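Local coordinates for lipopolysaccharide biosynthesis protein wbpB (Thermus thermophilus, PDB 3O9Z) that probably acts as an NAD-dependent sugar dehydrogenase in the biosynthesis of 2,3-diacetamido-2,3-dideoxy-D-mannuronic acid, and binds NAD together with 2-oxoglutarate, at residues G96-L105 and G123-Q131; L105-K116 and L281-A292. All blocks are in the same frame, centred on the assembly; numbering follows the deposited sequence.

Interaction 1: G96-L105 and G123-Q131; sequences GANALSEKPL and GRRVYTVLQ. With NAD (nicotinamide-adenine-dinucleotide), chain E; AKG (2-oxoglutaric acid), chain F.
Thr128 and Ser101 face each other as a parallel pair in the Rossmann sheet, and the threonine hydroxyl turns back to the neighbouring strand. With OG1 anti to its own backbone N (chi1 -168°), Thr128 donates from OG1 to Ser101 O at 3.0 Å. Val129 N grips the same oxygen from the opposite face of the carbonyl plane. The branched threonine also offers carbon: Leu105 lies obliquely across it, CD1 pressed tightly against Thr128 CB at 3.3 Å. On the other face of the sheet Leu100 sends CD1 to CG2 of Val129 and CB of Tyr127. At the N-terminal end of the strand pair, Asn98 extends the pattern with its amide; OD1 takes the N-H of Arg125 at 2.8 Å, the donor standing well above the carbonyl plane. In one of two Arg124 conformers, tentatively, Gly96 O stands over the centre of a guanidinium face, at angles too poor for a hydrogen bond.

Past the strand ends the two segments reach the ligands. Lys103, before a cis Pro104, bends at chi2 and chi3 to bring NZ within 2.8 Å of both NAD O2D and the 2-oxoglutarate ketone O5; Asn183 O is a further partner of NZ. Gln131 pairs its amide with the nicotinamide carboxamide, OE1 accepting from N7N at 2.9 Å and NE2 donating to O7N. Glu102 rests OE1 beside Val129 CB and accepts from Lys103 N, while His19 and His266 hold OE2; an alanine here would probably leave both histidines without their acceptor and the lysine backbone less firmly set. Polar groups at these strand ends thus fix the nicotinamide and the ketone side by side.

Interaction 2: L105-K116 and L281-A292; sequences LVLWPEEIARLK and LDEAAEAIRVAA
Apolar packing carries most of this contact, and Leu281 and Ile288 supply most of the surface that helix 281-294 buries here, the first at its start and the second two turns on. Leu281 forks over the other helix: CD2 meets Ile112 CD1 at 3.8 Å as the two side chains slide past each other in opposite directions, and CD1 lies against Leu115 CB. One turn on, Ala284 has only a methyl, which lets CD2 of Leu105 come within 3.6 Å of its CB. Ile288 keeps CG1 anti to its carbonyl carbon (chi1 -72°), which carries CD1 to Ile112 CD1 at 3.9 Å and to the backbone of Val106, whose buried O has no polar partner. Its other branch, CG2, rests on the backbone where Trp108 joins Pro109. Small and flat residues suit the far end: Pro109 CD touches the Ala292 methyl at 3.7 Å, while Pro109 CG lies over Arg289 CA.

The charged contact lies at the more exposed edge. Lys116 runs its aliphatic chain along Leu281, CD tight against CD1 at 3.4 Å, then bends to give NZ to Asp282 OD1 at 3.0 Å, a salt bridge in which NZ approaches from the syn side but well out of the carboxylate plane.

Within the segments, Trp108 stands at the N-cap and its N-H is taken by Glu111 OE1, three residues on in the first turn; Arg289 holds Glu286 side-on through NE and NH2.

The axes of 109-116 and 281-292 run nearly antiparallel (156°) and approach to 9.9 Å. Strand 126-128 lies beneath Leu105, Leu281 and Ala284; helix 85-94 flanks Leu115, and helix 186-196 backs Ala287 and Val290.

How the interactions relate
Leu105 belongs to both contacts: it leaves the cis-proline turn after strand 98-101 and opens the way into helix 109-122. Interaction 1 pairs the two strands of a beta-alpha-beta unit, and interaction 2 packs the unit's connecting helix against helix 281-294. Their centres are 12 Å apart, and they touch directly, Thr128 CG2 to Ala284 CB at 4.1 Å and Val126 CG1 to Leu281 CD2 at 4.1 Å. Interaction 1 reaches the cofactor and 2-oxoglutarate themselves; interaction 2 stands further back, the Leu107 side chain about 8 Å from NAD and about 11 Å from 2-oxoglutarate. Helix 281-294, from much later in the chain, thereby covers the sheet face bearing Val126 and Thr128.

Interaction 1: G96-L105 and G123-Q131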
loop_
_atom_site.group_PDB
_atom_site.type_symbol
_atom_site.label_atom_id
_atom_site.label_comp_id
_atom_site.label_asym_id
_atom_site.label_seq_id
_atom_site.Cartn_x
_atom_site.Cartn_y
_atom_site.Cartn_z
ATOM N N GLY A 96 12.320 -13.419 22.175
ATOM C CA GLY A 96 13.170 -13.248 23.345
ATOM C C GLY A 96 13.570 -11.835 23.668
ATOM O O GLY A 96 14.562 -11.587 24.326
ATOM N N ALA A 97 12.682 -10.872 23.400
ATOM C CA ALA A 97 12.911 -9.462 23.708
ATOM C C ALA A 97 11.705 -8.957 24.543
ATOM O O ALA A 97 10.604 -9.538 24.494
ATOM C CB ALA A 97 12.952 -8.613 22.400
ATOM N N ASN A 98 11.974 -7.894 25.270
ATOM C CA ASN A 98 10.910 -7.167 25.985
ATOM C C ASN A 98 10.280 -6.261 24.934
ATOM O O ASN A 98 10.801 -6.112 23.819
ATOM C CB ASN A 98 11.495 -6.317 27.119
ATOM C CG ASN A 98 11.872 -7.157 28.375
ATOM O OD1 ASN A 98 11.587 -8.321 28.543
ATOM N ND2 ASN A 98 12.418 -6.467 29.324
ATOM N N ALA A 99 9.146 -5.668 25.296
ATOM C CA ALA A 99 8.421 -4.752 24.408
ATOM C C ALA A 99 8.207 -3.442 25.094
ATOM O O ALA A 99 7.882 -3.396 26.309
ATOM C CB ALA A 99 7.107 -5.370 24.007
ATOM N N LEU A 100 8.301 -2.365 24.328
ATOM C CA LEU A 100 7.910 -1.073 24.822
ATOM C C LEU A 100 6.995 -0.489 23.768
ATOM O O LEU A 100 7.462 0.004 22.729
ATOM C CB LEU A 100 9.065 -0.117 25.062
ATOM C CG LEU A 100 8.736 1.330 25.500
ATOM C CD1 LEU A 100 7.629 1.390 26.593
ATOM C CD2 LEU A 100 9.943 2.185 25.866
ATOM N N SER A 101 5.713 -0.527 24.062
ATOM C CA SER A 101 4.721 -0.158 23.062
ATOM C C SER A 101 4.131 1.217 23.335
ATOM O O SER A 101 3.901 1.606 24.473
ATOM C CB SER A 101 3.585 -1.156 23.101
ATOM O OG SER A 101 2.596 -0.900 22.129
ATOM N N GLU A 102 3.912 1.963 22.251
ATOM C CA GLU A 102 3.060 3.150 22.373
ATOM C C GLU A 102 1.729 2.803 23.007
ATOM O O GLU A 102 1.228 1.676 22.917
ATOM C CB GLU A 102 2.860 3.805 20.999
ATOM C CG GLU A 102 3.954 4.800 20.660
ATOM C CD GLU A 102 3.946 6.036 21.541
ATOM O OE1 GLU A 102 2.928 6.195 22.304
ATOM O OE2 GLU A 102 4.870 6.868 21.471
ATOM N N LYS A 103 1.071 3.850 23.518
ATOM C CA LYS A 103 -0.329 3.741 23.938
ATOM C C LYS A 103 -1.260 3.619 22.732
ATOM O O LYS A 103 -0.899 4.019 21.608
ATOM C CB LYS A 103 -0.740 4.901 24.866
ATOM C CG LYS A 103 -0.293 6.312 24.444
ATOM C CD LYS A 103 -0.730 6.806 23.041
ATOM C CE LYS A 103 -2.241 6.921 22.871
ATOM N NZ LYS A 103 -2.455 7.415 21.442
ATOM N N PRO A 104 -2.433 3.031 22.918
ATOM C CA PRO A 104 -2.831 2.170 24.063
ATOM C C PRO A 104 -1.958 0.925 23.978
ATOM O O PRO A 104 -1.661 0.465 22.877
ATOM C CB PRO A 104 -4.294 1.812 23.750
ATOM C CG PRO A 104 -4.338 1.831 22.197
ATOM C CD PRO A 104 -3.435 2.996 21.842
ATOM N N LEU A 105 -1.546 0.354 25.107
ATOM C CA LEU A 105 -0.674 -0.831 25.058
ATOM C C LEU A 105 -1.233 -1.920 24.142
ATOM O O LEU A 105 -0.499 -2.452 23.279
ATOM C CB LEU A 105 -0.489 -1.346 26.522
ATOM C CG LEU A 105 0.535 -2.487 26.737
ATOM C CD1 LEU A 105 1.823 -2.137 26.021
ATOM C CD2 LEU A 105 0.790 -2.628 28.253
ATOM N N GLY A 123 9.369 -15.507 30.054
ATOM C CA GLY A 123 10.233 -14.714 30.935
ATOM C C GLY A 123 10.559 -13.304 30.541
ATOM O O GLY A 123 11.432 -12.669 31.115
ATOM N N ARG A 124 9.796 -12.759 29.585
ATOM C CA ARG A 124 10.033 -11.380 29.161
ATOM C C ARG A 124 8.889 -10.500 29.669
ATOM O O ARG A 124 7.874 -11.020 30.191
ATOM C CB ARG A 124 10.065 -11.297 27.626
ATOM C CG ARG A 124 11.037 -12.294 27.021
ATOM C CD ARG A 124 12.451 -12.033 27.459
ATOM N NE ARG A 124 13.348 -13.042 26.893
ATOM C CZ ARG A 124 14.677 -13.010 26.905
ATOM N NH1 ARG A 124 15.376 -14.038 26.432
ATOM N NH2 ARG A 124 15.289 -12.002 27.529
ATOM N N ARG A 125 9.078 -9.191 29.485
ATOM C CA ARG A 125 8.117 -8.177 29.983
ATOM C C ARG A 125 7.606 -7.240 28.890
ATOM O O ARG A 125 8.345 -6.873 27.961
ATOM C CB ARG A 125 8.755 -7.348 31.083
ATOM C CG ARG A 125 9.048 -8.192 32.376
ATOM C CD ARG A 125 7.797 -8.773 33.034
ATOM N NE ARG A 125 6.780 -7.759 33.337
ATOM C CZ ARG A 125 6.839 -6.870 34.319
ATOM N NH1 ARG A 125 5.842 -5.999 34.475
ATOM N NH2 ARG A 125 7.843 -6.862 35.180
ATOM N N VAL A 126 6.376 -6.784 29.117
ATOM C CA VAL A 126 5.677 -5.828 28.248
ATOM C C VAL A 126 5.508 -4.509 28.964
ATOM O O VAL A 126 4.868 -4.496 30.031
ATOM C CB VAL A 126 4.318 -6.386 27.895
ATOM C CG1 VAL A 126 3.617 -5.431 26.887
ATOM C CG2 VAL A 126 4.457 -7.817 27.338
ATOM N N TYR A 127 6.001 -3.418 28.375
ATOM C CA TYR A 127 5.819 -2.061 28.864
ATOM C C TYR A 127 5.218 -1.072 27.881
ATOM O O TYR A 127 5.112 -1.399 26.708
ATOM C CB TYR A 127 7.122 -1.493 29.352
ATOM C CG TYR A 127 7.746 -2.361 30.429
ATOM C CD1 TYR A 127 7.233 -2.335 31.707
ATOM C CD2 TYR A 127 8.798 -3.218 30.151
ATOM C CE1 TYR A 127 7.776 -3.122 32.715
ATOM C CE2 TYR A 127 9.376 -4.003 31.169
ATOM C CZ TYR A 127 8.844 -3.937 32.444
ATOM O OH TYR A 127 9.361 -4.706 33.473
ATOM N N THR A 128 4.731 0.060 28.379
ATOM C CA THR A 128 4.006 0.996 27.516
ATOM C C THR A 128 4.365 2.454 27.776
ATOM O O THR A 128 4.868 2.863 28.827
ATOM C CB THR A 128 2.486 0.717 27.552
ATOM O OG1 THR A 128 1.767 1.420 26.520
ATOM C CG2 THR A 128 1.936 1.111 28.894
ATOM N N VAL A 129 4.150 3.291 26.760
ATOM C CA VAL A 129 4.400 4.730 26.875
ATOM C C VAL A 129 3.112 5.435 27.340
ATOM O O VAL A 129 2.122 5.525 26.603
ATOM C CB VAL A 129 4.832 5.331 25.513
ATOM C CG1 VAL A 129 5.053 6.859 25.589
ATOM C CG2 VAL A 129 6.074 4.623 25.032
ATOM N N LEU A 130 3.143 5.903 28.580
ATOM C CA LEU A 130 2.038 6.695 29.123
ATOM C C LEU A 130 2.670 7.957 29.689
ATOM O O LEU A 130 2.970 8.042 30.880
ATOM C CB LEU A 130 1.301 5.928 30.240
ATOM C CG LEU A 130 0.448 4.797 29.671
ATOM C CD1 LEU A 130 0.173 3.676 30.700
ATOM C CD2 LEU A 130 -0.806 5.304 28.993
ATOM N N GLN A 131 2.986 8.940 28.852
ATOM C CA GLN A 131 3.800 10.036 29.360
ATOM C C GLN A 131 3.112 10.906 30.381
ATOM O O GLN A 131 3.802 11.662 31.047
ATOM C CB GLN A 131 4.361 10.867 28.195
ATOM C CG GLN A 131 3.378 11.801 27.526
ATOM C CD GLN A 131 2.852 11.314 26.186
ATOM O OE1 GLN A 131 2.649 12.132 25.269
ATOM N NE2 GLN A 131 2.702 10.008 26.017
HETATM P PA NAD E . 1.283 7.295 11.844
HETATM O O1A NAD E . 1.946 8.604 11.629
HETATM O O2A NAD E . 0.070 6.844 11.017
HETATM O O5B NAD E . 2.495 6.299 11.662
HETATM C C5B NAD E . 2.155 4.942 11.728
HETATM C C4B NAD E . 3.310 4.128 11.095
HETATM O O4B NAD E . 3.111 2.705 11.299
HETATM C C3B NAD E . 3.270 4.331 9.555
HETATM O O3B NAD E . 4.536 4.808 9.054
HETATM C C2B NAD E . 2.860 2.960 8.991
HETATM O O2B NAD E . 3.402 2.653 7.698
HETATM C C1B NAD E . 3.528 2.071 10.083
HETATM N N9A NAD E . 2.970 0.694 10.044
HETATM C C8A NAD E . 1.828 0.143 9.548
HETATM N N7A NAD E . 1.824 -1.176 9.724
HETATM C C5A NAD E . 3.035 -1.522 10.271
HETATM C C6A NAD E . 3.660 -2.763 10.672
HETATM N N6A NAD E . 3.019 -3.955 10.463
HETATM N N1A NAD E . 4.863 -2.589 11.205
HETATM C C2A NAD E . 5.559 -1.483 11.431
HETATM N N3A NAD E . 5.005 -0.308 11.037
HETATM C C4A NAD E . 3.775 -0.353 10.511
HETATM O O3 NAD E . 0.850 7.193 13.381
HETATM P PN NAD E . 1.487 7.767 14.687
HETATM O O1N NAD E . 0.742 9.044 15.073
HETATM O O2N NAD E . 2.985 7.807 14.564
HETATM O O5D NAD E . 0.985 6.743 15.806
HETATM C C5D NAD E . 1.832 5.632 15.964
HETATM C C4D NAD E . 1.504 5.045 17.348
HETATM O O4D NAD E . 1.985 6.021 18.299
HETATM C C3D NAD E . 0.018 4.794 17.644
HETATM O O3D NAD E . -0.021 3.666 18.576
HETATM C C2D NAD E . -0.351 6.059 18.435
HETATM O O2D NAD E . -1.405 5.833 19.359
HETATM C C1D NAD E . 0.930 6.480 19.165
HETATM N N1N NAD E . 1.001 7.917 19.429
HETATM C C2N NAD E . 1.316 8.336 20.635
HETATM C C3N NAD E . 1.431 9.662 21.000
HETATM C C7N NAD E . 1.720 9.936 22.419
HETATM O O7N NAD E . 2.279 9.094 23.155
HETATM N N7N NAD E . 1.461 11.182 22.797
HETATM C C4N NAD E . 1.219 10.619 19.998
HETATM C C5N NAD E . 0.975 10.142 18.709
HETATM C C6N NAD E . 0.881 8.784 18.412
HETATM C C1 AKG F . -2.218 10.643 19.589
HETATM O O1 AKG F . -2.420 11.518 18.706
HETATM O O2 AKG F . -2.272 9.435 19.331
HETATM C C2 AKG F . -1.794 10.977 20.931
HETATM O O5 AKG F . -1.604 10.067 21.735
HETATM C C3 AKG F . -1.619 12.414 21.345
HETATM C C4 AKG F . -2.921 12.871 22.001
HETATM C C5 AKG F . -2.958 14.354 22.310
HETATM O O3 AKG F . -2.600 15.169 21.439
HETATM O O4 AKG F . -3.339 14.730 23.422
#

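Interaction 2: L105-K116 and L281-A292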
loop_
_atom_site.group_PDB
_atom_site.type_symbol
_atom_site.label_atom_id
_atom_site.label_comp_id
_atom_site.label_asym_id
_atom_site.label_seq_id
_atom_site.Cartn_x
_atom_site.Cartn_y
_atom_site.Cartn_z
ATOM N N LEU A 105 -1.546 0.354 25.107
ATOM C CA LEU A 105 -0.674 -0.831 25.058
ATOM C C LEU A 105 -1.233 -1.920 24.142
ATOM O O LEU A 105 -0.499 -2.452 23.279
ATOM C CB LEU A 105 -0.489 -1.346 26.522
ATOM C CG LEU A 105 0.535 -2.487 26.737
ATOM C CD1 LEU A 105 1.823 -2.137 26.021
ATOM C CD2 LEU A 105 0.790 -2.628 28.253
ATOM N N VAL A 106 -2.500 -2.291 24.310
ATOM C CA VAL A 106 -3.245 -3.126 23.392
ATOM C C VAL A 106 -4.686 -2.624 23.344
ATOM O O VAL A 106 -5.017 -1.675 24.082
ATOM C CB VAL A 106 -3.229 -4.636 23.741
ATOM C CG1 VAL A 106 -1.780 -5.179 23.782
ATOM C CG2 VAL A 106 -3.915 -4.869 25.145
ATOM N N LEU A 107 -5.509 -3.215 22.501
ATOM C CA LEU A 107 -6.892 -2.763 22.309
ATOM C C LEU A 107 -7.855 -3.408 23.288
ATOM O O LEU A 107 -8.879 -2.834 23.626
ATOM C CB LEU A 107 -7.388 -2.961 20.868
ATOM C CG LEU A 107 -6.724 -2.045 19.823
ATOM C CD1 LEU A 107 -7.369 -2.379 18.450
ATOM C CD2 LEU A 107 -6.981 -0.608 20.348
ATOM N N TRP A 108 -7.596 -4.644 23.727
ATOM C CA TRP A 108 -8.620 -5.421 24.461
ATOM C C TRP A 108 -8.095 -6.020 25.767
ATOM O O TRP A 108 -6.985 -6.507 25.835
ATOM C CB TRP A 108 -9.122 -6.564 23.578
ATOM C CG TRP A 108 -9.769 -6.090 22.321
ATOM C CD1 TRP A 108 -9.197 -5.998 21.070
ATOM C CD2 TRP A 108 -11.112 -5.617 22.184
ATOM N NE1 TRP A 108 -10.123 -5.510 20.172
ATOM C CE2 TRP A 108 -11.300 -5.259 20.825
ATOM C CE3 TRP A 108 -12.189 -5.471 23.062
ATOM C CZ2 TRP A 108 -12.519 -4.778 20.342
ATOM C CZ3 TRP A 108 -13.395 -4.949 22.575
ATOM C CH2 TRP A 108 -13.552 -4.628 21.233
ATOM N N PRO A 109 -8.962 -6.101 26.795
ATOM C CA PRO A 109 -8.593 -6.872 27.989
ATOM C C PRO A 109 -8.189 -8.338 27.711
ATOM O O PRO A 109 -7.292 -8.774 28.405
ATOM C CB PRO A 109 -9.866 -6.828 28.859
ATOM C CG PRO A 109 -10.520 -5.484 28.432
ATOM C CD PRO A 109 -10.273 -5.431 26.921
ATOM N N GLU A 110 -8.787 -9.005 26.729
ATOM C CA GLU A 110 -8.404 -10.408 26.427
ATOM C C GLU A 110 -6.939 -10.437 25.977
ATOM O O GLU A 110 -6.189 -11.360 26.302
ATOM C CB GLU A 110 -9.304 -10.959 25.340
ATOM C CG GLU A 110 -9.038 -12.400 24.911
ATOM C CD GLU A 110 -9.961 -12.817 23.789
ATOM O OE1 GLU A 110 -9.621 -13.762 23.043
ATOM O OE2 GLU A 110 -11.033 -12.183 23.655
ATOM N N GLU A 111 -6.480 -9.377 25.297
ATOM C CA GLU A 111 -5.092 -9.302 24.848
ATOM C C GLU A 111 -4.155 -9.096 26.040
ATOM O O GLU A 111 -3.084 -9.705 26.126
ATOM C CB GLU A 111 -4.903 -8.192 23.776
ATOM C CG GLU A 111 -5.665 -8.531 22.508
ATOM C CD GLU A 111 -5.735 -7.377 21.525
ATOM O OE1 GLU A 111 -5.723 -6.224 21.990
ATOM O OE2 GLU A 111 -5.728 -7.655 20.302
ATOM N N ILE A 112 -4.532 -8.240 27.005
ATOM C CA ILE A 112 -3.785 -8.072 28.237
ATOM C C ILE A 112 -3.661 -9.460 28.932
ATOM O O ILE A 112 -2.530 -9.776 29.335
ATOM C CB ILE A 112 -4.485 -7.074 29.215
ATOM C CG1 ILE A 112 -4.410 -5.630 28.670
ATOM C CG2 ILE A 112 -3.869 -7.181 30.597
ATOM C CD1 ILE A 112 -3.067 -4.971 28.733
ATOM N N ALA A 113 -4.763 -10.215 29.004
ATOM C CA ALA A 113 -4.754 -11.517 29.705
ATOM C C ALA A 113 -3.824 -12.508 28.991
ATOM O O ALA A 113 -3.063 -13.239 29.648
ATOM C CB ALA A 113 -6.148 -12.060 29.815
ATOM N N ARG A 114 -3.848 -12.531 27.663
ATOM C CA ARG A 114 -3.017 -13.466 26.929
ATOM C C ARG A 114 -1.572 -13.040 27.056
ATOM O O ARG A 114 -0.667 -13.888 27.191
ATOM C CB ARG A 114 -3.446 -13.560 25.461
ATOM C CG ARG A 114 -4.832 -14.055 25.122
ATOM C CD ARG A 114 -5.039 -15.549 25.338
ATOM N NE ARG A 114 -6.459 -15.836 25.566
ATOM C CZ ARG A 114 -6.985 -17.056 25.657
ATOM N NH1 ARG A 114 -6.215 -18.130 25.536
ATOM N NH2 ARG A 114 -8.288 -17.205 25.866
ATOM N N LEU A 115 -1.276 -11.736 27.017
ATOM C CA LEU A 115 0.059 -11.236 27.272
ATOM C C LEU A 115 0.648 -11.574 28.627
ATOM O O LEU A 115 1.820 -11.908 28.715
ATOM C CB LEU A 115 0.221 -9.735 26.918
ATOM C CG LEU A 115 0.009 -9.268 25.482
ATOM C CD1 LEU A 115 0.337 -7.740 25.513
ATOM C CD2 LEU A 115 1.010 -10.023 24.570
ATOM N N LYS A 116 -0.212 -11.624 29.644
ATOM C CA LYS A 116 0.247 -12.081 30.948
ATOM C C LYS A 116 0.724 -13.541 30.864
ATOM O O LYS A 116 1.780 -13.890 31.355
ATOM C CB LYS A 116 -0.892 -11.899 31.965
ATOM C CG LYS A 116 -1.160 -10.449 32.343
ATOM C CD LYS A 116 -0.043 -9.847 33.170
ATOM C CE LYS A 116 -0.118 -10.328 34.622
ATOM N NZ LYS A 116 0.854 -9.604 35.499
ATOM N N LEU A 281 1.692 -4.426 32.133
ATOM C CA LEU A 281 0.353 -4.884 31.891
ATOM C C LEU A 281 -0.549 -4.494 33.055
ATOM O O LEU A 281 -1.688 -4.098 32.845
ATOM C CB LEU A 281 0.321 -6.410 31.675
ATOM C CG LEU A 281 1.177 -6.838 30.478
ATOM C CD1 LEU A 281 1.365 -8.375 30.412
ATOM C CD2 LEU A 281 0.456 -6.421 29.223
ATOM N N ASP A 282 -0.066 -4.726 34.268
ATOM C CA ASP A 282 -0.910 -4.450 35.434
ATOM C C ASP A 282 -1.268 -2.962 35.530
ATOM O O ASP A 282 -2.383 -2.650 35.968
ATOM C CB ASP A 282 -0.212 -4.874 36.728
ATOM C CG ASP A 282 -0.082 -6.384 36.855
ATOM O OD1 ASP A 282 -0.728 -7.145 36.105
ATOM O OD2 ASP A 282 0.659 -6.787 37.774
ATOM N N GLU A 283 -0.338 -2.061 35.232
ATOM C CA GLU A 283 -0.555 -0.614 35.245
ATOM C C GLU A 283 -1.505 -0.191 34.130
ATOM O O GLU A 283 -2.394 0.632 34.337
ATOM C CB GLU A 283 0.750 0.159 35.127
ATOM C CG GLU A 283 1.576 0.174 36.408
ATOM C CD GLU A 283 2.325 -1.128 36.672
ATOM O OE1 GLU A 283 2.572 -1.421 37.863
ATOM O OE2 GLU A 283 2.668 -1.883 35.730
ATOM N N ALA A 284 -1.359 -0.790 32.956
ATOM C CA ALA A 284 -2.116 -0.312 31.784
ATOM C C ALA A 284 -3.527 -0.872 31.678
ATOM O O ALA A 284 -4.420 -0.386 30.936
ATOM C CB ALA A 284 -1.309 -0.706 30.505
ATOM N N ALA A 285 -3.758 -1.970 32.412
ATOM C CA ALA A 285 -4.952 -2.726 32.130
ATOM C C ALA A 285 -6.251 -1.950 32.392
ATOM O O ALA A 285 -7.187 -2.098 31.650
ATOM C CB ALA A 285 -4.994 -4.035 32.997
ATOM N N GLU A 286 -6.313 -1.207 33.499
ATOM C CA GLU A 286 -7.593 -0.602 33.834
ATOM C C GLU A 286 -8.130 0.376 32.789
ATOM O O GLU A 286 -9.294 0.326 32.425
ATOM C CB GLU A 286 -7.499 0.084 35.185
ATOM C CG GLU A 286 -8.782 0.856 35.580
ATOM C CD GLU A 286 -10.051 0.045 35.711
ATOM O OE1 GLU A 286 -11.152 0.647 35.770
ATOM O OE2 GLU A 286 -10.010 -1.209 35.741
ATOM N N ALA A 287 -7.242 1.226 32.273
ATOM C CA ALA A 287 -7.716 2.167 31.255
ATOM C C ALA A 287 -8.095 1.493 29.954
ATOM O O ALA A 287 -9.046 1.874 29.318
ATOM C CB ALA A 287 -6.630 3.209 30.999
ATOM N N ILE A 288 -7.395 0.389 29.656
ATOM C CA ILE A 288 -7.828 -0.424 28.522
ATOM C C ILE A 288 -9.209 -1.094 28.664
ATOM O O ILE A 288 -10.026 -1.132 27.764
ATOM C CB ILE A 288 -6.704 -1.441 28.170
ATOM C CG1 ILE A 288 -5.531 -0.679 27.514
ATOM C CG2 ILE A 288 -7.203 -2.506 27.208
ATOM C CD1 ILE A 288 -4.246 -1.434 27.584
ATOM N N ARG A 289 -9.491 -1.504 29.906
ATOM C CA ARG A 289 -10.798 -2.077 30.195
ATOM C C ARG A 289 -11.914 -1.037 30.037
ATOM O O ARG A 289 -12.926 -1.286 29.409
ATOM C CB ARG A 289 -10.788 -2.672 31.606
ATOM C CG ARG A 289 -12.115 -3.288 31.956
ATOM C CD ARG A 289 -12.126 -3.706 33.438
ATOM N NE ARG A 289 -12.262 -2.568 34.368
ATOM C CZ ARG A 289 -13.427 -2.110 34.802
ATOM N NH1 ARG A 289 -14.568 -2.639 34.373
ATOM N NH2 ARG A 289 -13.419 -1.053 35.604
ATOM N N VAL A 290 -11.662 0.173 30.547
ATOM C CA VAL A 290 -12.616 1.263 30.382
ATOM C C VAL A 290 -12.853 1.681 28.929
ATOM O O VAL A 290 -13.978 1.762 28.419
ATOM C CB VAL A 290 -12.163 2.505 31.172
ATOM C CG1 VAL A 290 -13.113 3.667 30.928
ATOM C CG2 VAL A 290 -12.068 2.187 32.656
ATOM N N ALA A 291 -11.737 1.862 28.220
ATOM C CA ALA A 291 -11.857 2.230 26.831
ATOM C C ALA A 291 -12.563 1.178 25.986
ATOM O O ALA A 291 -13.383 1.480 25.090
ATOM C CB ALA A 291 -10.485 2.586 26.252
ATOM N N ALA A 292 -12.249 -0.080 26.297
ATOM C CA ALA A 292 -12.911 -1.144 25.529
ATOM C C ALA A 292 -14.428 -1.220 25.768
ATOM O O ALA A 292 -15.207 -1.366 24.811
ATOM C CB ALA A 292 -12.249 -2.497 25.856
#